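Local coordinates for protein 3-hydroxyacyl-CoA dehydrogenase (Burkholderia thailandensis, PDB 4XGN) that probably catalyses the NAD-dependent oxidation of 3-hydroxyacyl-CoA to 3-oxoacyl-CoA and binds the dinucleotide in a Rossmann fold of the short-chain dehydrogenase family, at residues A[30-35]-A[234-239]; A[125-130]-A[148-153]; A[196-201]-A[253-258]. All coordinates share one frame; numbering follows the deposited sequence.

Interaction 1: A[30-35]-A[234-239]; sequences ARLLTE and LVRQIF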
# COMPACT_ATOMS: atom_id res chain seq x y z
N ALA A 30 8.90 -26.14 10.38
CA ALA A 30 9.82 -27.00 11.10
C ALA A 30 10.17 -28.23 10.29
O ALA A 30 11.34 -28.59 10.20
CB ALA A 30 9.24 -27.39 12.47
N ARG A 31 9.17 -28.86 9.69
CA ARG A 31 9.37 -30.05 8.91
C ARG A 31 10.25 -29.76 7.71
O ARG A 31 11.22 -30.50 7.45
CB ARG A 31 8.05 -30.66 8.45
CG ARG A 31 7.21 -31.22 9.57
CD ARG A 31 5.92 -31.80 8.99
NE ARG A 31 5.03 -32.19 10.05
CZ ARG A 31 5.12 -33.29 10.76
NH1 ARG A 31 6.09 -34.19 10.55
NH2 ARG A 31 4.21 -33.49 11.71
N LEU A 32 9.93 -28.69 6.99
CA LEU A 32 10.63 -28.40 5.76
C LEU A 32 12.08 -28.04 6.05
O LEU A 32 12.96 -28.50 5.31
CB LEU A 32 9.93 -27.29 4.95
CG LEU A 32 10.57 -26.92 3.61
CD1 LEU A 32 9.52 -26.37 2.66
CD2 LEU A 32 11.59 -25.81 3.70
N LEU A 33 12.31 -27.24 7.09
CA LEU A 33 13.67 -26.83 7.47
C LEU A 33 14.49 -28.01 7.94
O LEU A 33 15.69 -28.11 7.58
CB LEU A 33 13.66 -25.72 8.51
CG LEU A 33 13.10 -24.38 7.98
CD1 LEU A 33 12.99 -23.36 9.09
CD2 LEU A 33 13.92 -23.78 6.83
N THR A 34 13.86 -28.92 8.66
CA THR A 34 14.53 -30.15 9.09
C THR A 34 14.91 -31.02 7.88
O THR A 34 16.01 -31.64 7.86
CB THR A 34 13.66 -30.95 10.08
OG1 THR A 34 13.44 -30.18 11.27
CG2 THR A 34 14.36 -32.24 10.46
N GLU A 35 13.99 -31.14 6.92
CA GLU A 35 14.19 -32.00 5.77
C GLU A 35 15.35 -31.47 4.96
O GLU A 35 16.06 -32.26 4.35
CB GLU A 35 12.93 -32.10 4.91
N LEU A 234 7.93 -20.57 1.11
CA LEU A 234 8.26 -19.17 1.04
C LEU A 234 9.23 -18.76 2.14
O LEU A 234 10.12 -17.94 1.93
CB LEU A 234 6.99 -18.30 1.09
CG LEU A 234 7.18 -16.79 0.91
CD1 LEU A 234 7.94 -16.42 -0.33
CD2 LEU A 234 5.81 -16.13 0.99
N VAL A 235 9.08 -19.33 3.33
CA VAL A 235 10.06 -19.07 4.38
C VAL A 235 11.49 -19.44 3.86
O VAL A 235 12.46 -18.71 4.07
CB VAL A 235 9.76 -19.86 5.70
CG1 VAL A 235 10.90 -19.75 6.71
CG2 VAL A 235 8.47 -19.40 6.34
N ARG A 236 11.62 -20.63 3.29
CA ARG A 236 12.94 -21.07 2.78
C ARG A 236 13.49 -20.10 1.74
O ARG A 236 14.65 -19.75 1.76
CB ARG A 236 12.81 -22.47 2.20
CG ARG A 236 14.05 -22.94 1.48
CD ARG A 236 14.07 -24.43 1.21
NE ARG A 236 15.41 -24.76 0.76
CZ ARG A 236 15.88 -26.00 0.62
NH1 ARG A 236 15.09 -27.05 0.78
NH2 ARG A 236 17.15 -26.18 0.26
N GLN A 237 12.63 -19.62 0.85
CA GLN A 237 13.08 -18.64 -0.18
C GLN A 237 13.62 -17.37 0.49
O GLN A 237 14.63 -16.82 0.07
CB GLN A 237 11.98 -18.34 -1.18
CG GLN A 237 12.23 -17.11 -2.07
CD GLN A 237 13.36 -17.25 -3.08
OE1 GLN A 237 13.79 -16.24 -3.66
NE2 GLN A 237 13.86 -18.48 -3.29
N ILE A 238 12.91 -16.88 1.50
CA ILE A 238 13.38 -15.74 2.24
C ILE A 238 14.73 -15.98 2.90
O ILE A 238 15.62 -15.14 2.81
CB ILE A 238 12.35 -15.26 3.28
CG1 ILE A 238 11.11 -14.71 2.58
CG2 ILE A 238 13.03 -14.29 4.27
CD1 ILE A 238 9.88 -14.59 3.46
N PHE A 239 14.91 -17.13 3.55
CA PHE A 239 16.23 -17.48 4.06
C PHE A 239 17.30 -17.53 3.00
O PHE A 239 18.37 -17.01 3.24
CB PHE A 239 16.19 -18.81 4.85
CG PHE A 239 15.47 -18.75 6.18
CD1 PHE A 239 15.52 -17.64 6.99
CD2 PHE A 239 14.80 -19.87 6.66
CE1 PHE A 239 14.86 -17.61 8.22
CE2 PHE A 239 14.15 -19.87 7.89
CZ PHE A 239 14.17 -18.73 8.66

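Interaction 2: A[125-130]-A[148-153]; sequences NMIRVA and IVSTAS. With NAD (nicotinamide-adenine-dinucleotide), chain I.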
# COMPACT_ATOMS: atom_id res chain seq x y z
N ASN A 125 8.75 -9.38 21.02
CA ASN A 125 9.53 -9.90 22.13
C ASN A 125 10.52 -10.95 21.63
O ASN A 125 11.71 -10.95 22.00
CB ASN A 125 8.60 -10.49 23.19
CG ASN A 125 9.31 -10.93 24.44
OD1 ASN A 125 10.28 -10.32 24.89
ND2 ASN A 125 8.83 -12.01 25.02
N MET A 126 10.04 -11.82 20.74
CA MET A 126 10.89 -12.86 20.22
C MET A 126 11.93 -12.23 19.31
O MET A 126 13.08 -12.60 19.37
CB MET A 126 10.07 -13.87 19.45
CG MET A 126 9.12 -14.66 20.32
SD MET A 126 9.79 -15.59 21.72
CE MET A 126 11.03 -16.62 20.98
N ILE A 127 11.54 -11.26 18.49
CA ILE A 127 12.52 -10.61 17.59
C ILE A 127 13.66 -9.95 18.36
O ILE A 127 14.82 -10.15 18.01
CB ILE A 127 11.82 -9.57 16.67
CG1 ILE A 127 10.90 -10.27 15.64
CG2 ILE A 127 12.81 -8.60 16.02
CD1 ILE A 127 10.03 -9.33 14.84
N ARG A 128 13.36 -9.21 19.41
CA ARG A 128 14.39 -8.43 20.05
C ARG A 128 15.42 -9.35 20.72
O ARG A 128 16.61 -9.06 20.68
CB ARG A 128 13.75 -7.44 21.03
CG ARG A 128 13.20 -8.07 22.30
CD ARG A 128 12.26 -7.19 23.12
NE ARG A 128 11.94 -8.01 24.28
CZ ARG A 128 12.68 -8.08 25.40
NH1 ARG A 128 13.64 -7.20 25.66
NH2 ARG A 128 12.41 -9.03 26.28
N VAL A 129 14.95 -10.46 21.29
CA VAL A 129 15.81 -11.37 21.98
C VAL A 129 16.64 -12.21 20.99
O VAL A 129 17.89 -12.38 21.14
CB VAL A 129 15.03 -12.24 23.00
CG1 VAL A 129 15.97 -13.21 23.71
CG2 VAL A 129 14.32 -11.37 24.05
N ALA A 130 15.95 -12.76 19.99
CA ALA A 130 16.64 -13.47 18.92
C ALA A 130 17.64 -12.59 18.14
O ALA A 130 18.73 -13.05 17.82
CB ALA A 130 15.66 -14.13 17.97
N ILE A 148 15.08 -12.97 10.04
CA ILE A 148 13.89 -13.04 10.88
C ILE A 148 12.69 -13.00 9.96
O ILE A 148 12.60 -12.09 9.14
CB ILE A 148 13.86 -11.85 11.85
CG1 ILE A 148 14.98 -12.04 12.85
CG2 ILE A 148 12.48 -11.69 12.52
CD1 ILE A 148 15.29 -10.96 13.83
N VAL A 149 11.78 -13.95 10.12
CA VAL A 149 10.54 -14.00 9.35
C VAL A 149 9.36 -13.99 10.32
O VAL A 149 9.31 -14.78 11.24
CB VAL A 149 10.46 -15.27 8.51
CG1 VAL A 149 9.17 -15.29 7.70
CG2 VAL A 149 11.65 -15.36 7.55
N SER A 150 8.44 -13.06 10.13
CA SER A 150 7.22 -13.00 10.94
C SER A 150 5.98 -13.23 10.08
O SER A 150 6.03 -13.15 8.84
CB SER A 150 7.15 -11.69 11.65
OG SER A 150 8.27 -11.47 12.48
N THR A 151 4.89 -13.58 10.77
CA THR A 151 3.65 -13.90 10.09
C THR A 151 2.63 -12.83 10.41
O THR A 151 2.21 -12.65 11.56
CB THR A 151 3.10 -15.29 10.49
OG1 THR A 151 4.16 -16.28 10.43
CG2 THR A 151 1.96 -15.67 9.57
N ALA A 152 2.22 -12.08 9.40
CA ALA A 152 1.12 -11.21 9.50
C ALA A 152 -0.14 -12.01 9.04
O ALA A 152 -0.41 -13.07 9.59
CB ALA A 152 1.36 -9.92 8.74
N SER A 153 -0.89 -11.49 8.08
CA SER A 153 -2.14 -12.06 7.52
C SER A 153 -2.59 -11.06 6.49
O SER A 153 -2.27 -9.88 6.59
CB SER A 153 -3.23 -12.12 8.59
OG SER A 153 -4.49 -12.44 8.03
PA NAD I . -2.27 -22.88 14.74
O1A NAD I . -3.33 -22.58 15.74
O2A NAD I . -2.31 -24.23 14.08
O5B NAD I . -0.81 -22.67 15.37
C5B NAD I . -0.53 -21.58 16.22
C4B NAD I . 0.46 -22.04 17.31
O4B NAD I . 0.62 -20.93 18.04
C3B NAD I . -0.18 -23.09 18.25
O3B NAD I . 0.52 -24.29 18.32
C2B NAD I . -0.25 -22.27 19.55
O2B NAD I . -0.28 -23.15 20.73
C1B NAD I . 0.74 -21.39 19.48
N9A NAD I . 0.53 -20.24 20.31
C8A NAD I . -0.61 -19.51 20.52
N7A NAD I . -0.37 -18.53 21.45
C5A NAD I . 0.91 -18.67 21.77
C6A NAD I . 1.70 -17.96 22.63
N6A NAD I . 1.34 -16.89 23.50
N1A NAD I . 2.99 -18.31 22.77
C2A NAD I . 3.53 -19.35 22.06
N3A NAD I . 2.75 -20.05 21.18
C4A NAD I . 1.45 -19.70 21.08
O3 NAD I . -2.54 -21.73 13.66
PN NAD I . -1.62 -21.43 12.35
O1N NAD I . -2.58 -21.39 11.20
O2N NAD I . -0.44 -22.36 12.15
O5D NAD I . -1.10 -19.93 12.64
C5D NAD I . 0.26 -19.54 12.45
C4D NAD I . 0.41 -18.10 12.18
O4D NAD I . -0.16 -17.89 10.95
C3D NAD I . -0.38 -17.22 13.18
O3D NAD I . 0.29 -16.06 13.46
C2D NAD I . -1.67 -16.96 12.35
O2D NAD I . -2.42 -15.78 12.88
C1D NAD I . -1.22 -16.77 11.13
N1N NAD I . -2.14 -16.94 10.01
C2N NAD I . -2.87 -18.08 9.79
C3N NAD I . -3.73 -18.21 8.71
C7N NAD I . -4.58 -19.42 8.46
O7N NAD I . -5.47 -19.36 7.65
N7N NAD I . -4.32 -20.63 9.15
C4N NAD I . -3.82 -17.13 7.80
C5N NAD I . -3.07 -16.00 8.00
C6N NAD I . -2.22 -15.90 9.08

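Interaction 3: A[196-201]-A[253-258]; sequences PGIFET and GAIRMQ. With NAD (nicotinamide-adenine-dinucleotide), chain I; EDO (1,2-ethanediol), chain K.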
# COMPACT_ATOMS: atom_id res chain seq x y z
N PRO A 196 -0.16 -14.48 5.08
CA PRO A 196 -0.95 -15.54 4.46
C PRO A 196 -2.42 -15.20 4.30
O PRO A 196 -2.98 -14.40 5.06
CB PRO A 196 -0.76 -16.75 5.42
CG PRO A 196 0.34 -16.35 6.36
CD PRO A 196 0.35 -14.87 6.42
N GLY A 197 -3.05 -15.81 3.30
CA GLY A 197 -4.48 -15.74 3.12
C GLY A 197 -5.23 -16.72 4.01
O GLY A 197 -5.53 -16.40 5.17
N ILE A 198 -5.60 -17.88 3.46
CA ILE A 198 -6.33 -18.86 4.25
C ILE A 198 -5.65 -20.19 4.06
O ILE A 198 -5.55 -20.67 2.92
CB ILE A 198 -7.82 -18.99 3.88
CG1 ILE A 198 -8.46 -17.62 3.64
CG2 ILE A 198 -8.55 -19.74 5.01
CD1 ILE A 198 -9.68 -17.74 2.78
N PHE A 199 -5.23 -20.77 5.19
CA PHE A 199 -4.44 -21.99 5.21
C PHE A 199 -5.10 -23.05 6.04
O PHE A 199 -5.67 -22.76 7.09
CB PHE A 199 -3.01 -21.72 5.71
CG PHE A 199 -2.10 -21.23 4.64
CD1 PHE A 199 -2.26 -19.95 4.09
CD2 PHE A 199 -1.13 -22.07 4.09
CE1 PHE A 199 -1.45 -19.51 3.07
CE2 PHE A 199 -0.32 -21.62 3.10
CZ PHE A 199 -0.47 -20.37 2.56
N GLU A 200 -4.99 -24.29 5.57
CA GLU A 200 -5.54 -25.44 6.27
C GLU A 200 -4.71 -25.83 7.52
O GLU A 200 -3.72 -26.57 7.41
CB GLU A 200 -5.67 -26.61 5.32
CG GLU A 200 -6.43 -27.77 5.93
CD GLU A 200 -6.55 -28.90 4.97
OE1 GLU A 200 -5.57 -29.62 4.82
OE2 GLU A 200 -7.60 -29.02 4.32
N THR A 201 -5.12 -25.32 8.69
CA THR A 201 -4.46 -25.61 9.94
C THR A 201 -5.50 -25.73 11.06
O THR A 201 -6.62 -25.31 10.88
CB THR A 201 -3.48 -24.48 10.33
OG1 THR A 201 -4.22 -23.31 10.74
CG2 THR A 201 -2.55 -24.15 9.22
N GLY A 253 -3.21 -16.83 -2.97
CA GLY A 253 -4.02 -17.21 -4.12
C GLY A 253 -4.77 -16.06 -4.78
O GLY A 253 -5.74 -16.28 -5.49
N ALA A 254 -4.31 -14.84 -4.54
CA ALA A 254 -4.94 -13.59 -5.05
C ALA A 254 -6.28 -13.28 -4.44
O ALA A 254 -6.95 -12.37 -4.93
CB ALA A 254 -5.04 -13.55 -6.58
N ILE A 255 -6.67 -13.90 -3.34
CA ILE A 255 -7.95 -13.52 -2.70
C ILE A 255 -7.82 -12.12 -2.11
O ILE A 255 -6.71 -11.70 -1.66
CB ILE A 255 -8.35 -14.57 -1.62
CG1 ILE A 255 -9.86 -14.57 -1.33
CG2 ILE A 255 -7.53 -14.37 -0.33
CD1 ILE A 255 -10.32 -15.74 -0.49
N ARG A 256 -8.95 -11.43 -2.05
CA ARG A 256 -9.11 -10.20 -1.30
C ARG A 256 -10.34 -10.43 -0.42
O ARG A 256 -11.40 -10.75 -0.91
CB ARG A 256 -9.26 -8.98 -2.23
CG ARG A 256 -8.02 -8.73 -3.10
CD ARG A 256 -6.84 -8.27 -2.24
NE ARG A 256 -5.65 -7.90 -3.02
CZ ARG A 256 -4.74 -8.77 -3.45
NH1 ARG A 256 -4.85 -10.10 -3.24
NH2 ARG A 256 -3.70 -8.31 -4.12
N MET A 257 -10.18 -10.34 0.88
CA MET A 257 -11.27 -10.73 1.78
C MET A 257 -12.39 -9.68 1.84
O MET A 257 -12.10 -8.49 2.04
CB MET A 257 -10.74 -10.93 3.19
CG MET A 257 -9.57 -11.86 3.25
SD MET A 257 -9.90 -13.55 2.61
CE MET A 257 -11.22 -14.11 3.65
N GLN A 258 -13.62 -10.17 1.72
CA GLN A 258 -14.81 -9.32 1.70
C GLN A 258 -15.23 -9.09 3.15
O GLN A 258 -14.71 -9.74 4.04
CB GLN A 258 -15.92 -10.00 0.86
CG GLN A 258 -15.39 -10.16 -0.59
CD GLN A 258 -16.16 -11.11 -1.52
OE1 GLN A 258 -17.20 -11.70 -1.16
NE2 GLN A 258 -15.61 -11.28 -2.74
PA NAD I . -2.27 -22.88 14.74
O1A NAD I . -3.33 -22.58 15.74
O2A NAD I . -2.31 -24.23 14.08
O5B NAD I . -0.81 -22.67 15.37
C5B NAD I . -0.53 -21.58 16.22
C4B NAD I . 0.46 -22.04 17.31
O4B NAD I . 0.62 -20.93 18.04
C3B NAD I . -0.18 -23.09 18.25
O3B NAD I . 0.52 -24.29 18.32
C2B NAD I . -0.25 -22.27 19.55
O2B NAD I . -0.28 -23.15 20.73
C1B NAD I . 0.74 -21.39 19.48
N9A NAD I . 0.53 -20.24 20.31
C8A NAD I . -0.61 -19.51 20.52
N7A NAD I . -0.37 -18.53 21.45
C5A NAD I . 0.91 -18.67 21.77
C6A NAD I . 1.70 -17.96 22.63
N6A NAD I . 1.34 -16.89 23.50
N1A NAD I . 2.99 -18.31 22.77
C2A NAD I . 3.53 -19.35 22.06
N3A NAD I . 2.75 -20.05 21.18
C4A NAD I . 1.45 -19.70 21.08
O3 NAD I . -2.54 -21.73 13.66
PN NAD I . -1.62 -21.43 12.35
O1N NAD I . -2.58 -21.39 11.20
O2N NAD I . -0.44 -22.36 12.15
O5D NAD I . -1.10 -19.93 12.64
C5D NAD I . 0.26 -19.54 12.45
C4D NAD I . 0.41 -18.10 12.18
O4D NAD I . -0.16 -17.89 10.95
C3D NAD I . -0.38 -17.22 13.18
O3D NAD I . 0.29 -16.06 13.46
C2D NAD I . -1.67 -16.96 12.35
O2D NAD I . -2.42 -15.78 12.88
C1D NAD I . -1.22 -16.77 11.13
N1N NAD I . -2.14 -16.94 10.01
C2N NAD I . -2.87 -18.08 9.79
C3N NAD I . -3.73 -18.21 8.71
C7N NAD I . -4.58 -19.42 8.46
O7N NAD I . -5.47 -19.36 7.65
N7N NAD I . -4.32 -20.63 9.15
C4N NAD I . -3.82 -17.13 7.80
C5N NAD I . -3.07 -16.00 8.00
C6N NAD I . -2.22 -15.90 9.08
C1 EDO K . -13.80 -13.73 -0.76
O1 EDO K . -12.89 -12.82 -1.37
C2 EDO K . -13.43 -13.97 0.70
O2 EDO K . -14.03 -12.96 1.49

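Interaction 1: A[30-35]-A[234-239]
Leu32 and Leu33 of helix 24-35 meet Arg236 and Phe239 of helix 228-240, joining two helices that lie on the same face of the parallel Rossmann sheet. The first helix follows strand 15-19, and the second leads toward strand 248-251 at one edge of the sheet, so residues just over two hundred positions apart become neighbours.

The apolar part of the contact is Leu33 against Phe239. CD1 of Leu33 lies near the ring plane, at the edge, 3.9 Å from CE2 of Phe239. The other methyl meets the same edge, with Leu33 CD2 4.0 Å from Phe239 CD2. The ring is set inward, where it also touches Val147 and Val149 of the sheet and meets the ring of Phe16 with the planes at about 45°.

Toward the solvent side the contact becomes mixed. Leu32 CD2 rests on the aliphatic part of Arg236, 3.8 Å from its CD, and the two side chains cross at about a right angle. Arg236 sends CG anti to the backbone N (chi1 172°) and stays extended as far as NE. The methylenes can therefore serve as an apolar surface while NE forms a salt bridge with Glu240, one turn further along its own helix.

No hydrogen bond crosses between the two segments. Within helix 24-35, Ala30 O takes two donors from opposite faces of its plane, the backbone N of Thr34 and the hydroxyl of the same residue. Thr34 OG1 is 2.8 Å from Ala30 O.

Interaction 2: A[125-130]-A[148-153]
Ile127, Ile148 and Ser150 make a buried, mainly apolar helix-on-sheet contact inside a beta-alpha-beta crossover: helix 109-135 connects strand 85-90 to its parallel neighbour, strand 146-151, and here packs on the second of them. Ile127 does all the touching from the helix. Its CG1 lies 3.8 Å from Ile148 CG2, and its CG2 branch approaches Ile148 CD1, so the two isoleucines, set at a slant to each other, interlock through both branches. With CG1 of Ile127 anti to the carbonyl carbon (chi1 -69°) and chi2 extended, the chain slants over the strand and brings CD1 to 3.6 Å from Ser150 OG, a methyl group set against a hydroxyl.

On the side of the helix turned from the strand, Arg128 and Asn125 are tied together. Arg128 grips Asn125 OD1 side-on, with NE and NH2 each 2.9 Å from that oxygen; both bonds lie in the guanidinium plane and together fix the rotation of the group about its side chain. NH2 also forms a salt bridge with Glu69, and NH1 bonds to His107 O of a neighbouring subunit.

Beyond the contact the strand runs into the cofactor site. Thr151 CG2 comes within 3.4 Å of the ribose oxygen O4D of NAD, while Ser153 OG lies 3.8 Å from NAD C5N. Ser153 also touches Tyr166 and Lys170, a grouping consistent with the Ser-Tyr-Lys set of short-chain dehydrogenases. Around the contact, helix 69-82 packs beside Asn125, Met126 and Val129, helix 164-184 touches Ile127 and Ser150, and strands 85-90 and 189-196 bond to the backbone of strand 146-151, the former also supplying Asn90 as hydrogen-bond partner of Ser150 OG.

Interaction 3: A[196-201]-A[253-258]
Ile198, in the loop after strand 189-196, receives Ile255 and Met257 from the segment that follows strand 248-251. That second segment starts at Gly253 and Ala254, both with positive phi, and then straightens. Ile255 comes next: its CD1 meets Ile198 CD1 at 3.9 Å, the side chains crossing at about a right angle. Arg256 turns NH1 back to Ile255 O, approaching from above the carbonyl plane, while NH2 bonds to Gly246 O of a neighbouring subunit. Met257 returns to Ile198, bent at chi2 and chi3 (-59° each) so that CE lies 4.0 Å from Ile198 CD1. Gln258 closes the segment with its N 2.8 Å from O2 of an ethanediol, probably from the crystallisation liquor, whose O1 donates to Arg256 O.

The loop opposite also gives polar groups to the cofactor. Phe199 N donates to the carboxamide O7N of NAD at 2.8 Å, Phe199 O accepts from N7N, and Thr201 OG1 donates to the phosphate oxygen O1N at 2.6 Å. The methyl contacts at Ile198 are nondirectional, whereas the bonds from Phe199 and Thr201 are directional and would help fix the orientation of carboxamide and phosphate.

How the interactions relate
The three contacts sample different levels of one Rossmann fold. Interaction 2 lies deepest, its centre about 7 Å from the centre of the chain, on one face of the sheet; interaction 1, partly buried, covers the other. They meet through strand 146-151, where Val149 CG2 packs 3.7 Å from Ile238 CG2. Interaction 3 is a buried loop contact, its centre about 15 Å from that of the chain, and meets interaction 2 where Thr151 CG2 packs on Pro196 CD; both border NAD. No hydrogen bond crosses between paired segments: interaction 1 adds an aromatic ring and arginine methylenes to its leucines, interaction 2 a methyl against a hydroxyl, interaction 3 a thioether methyl.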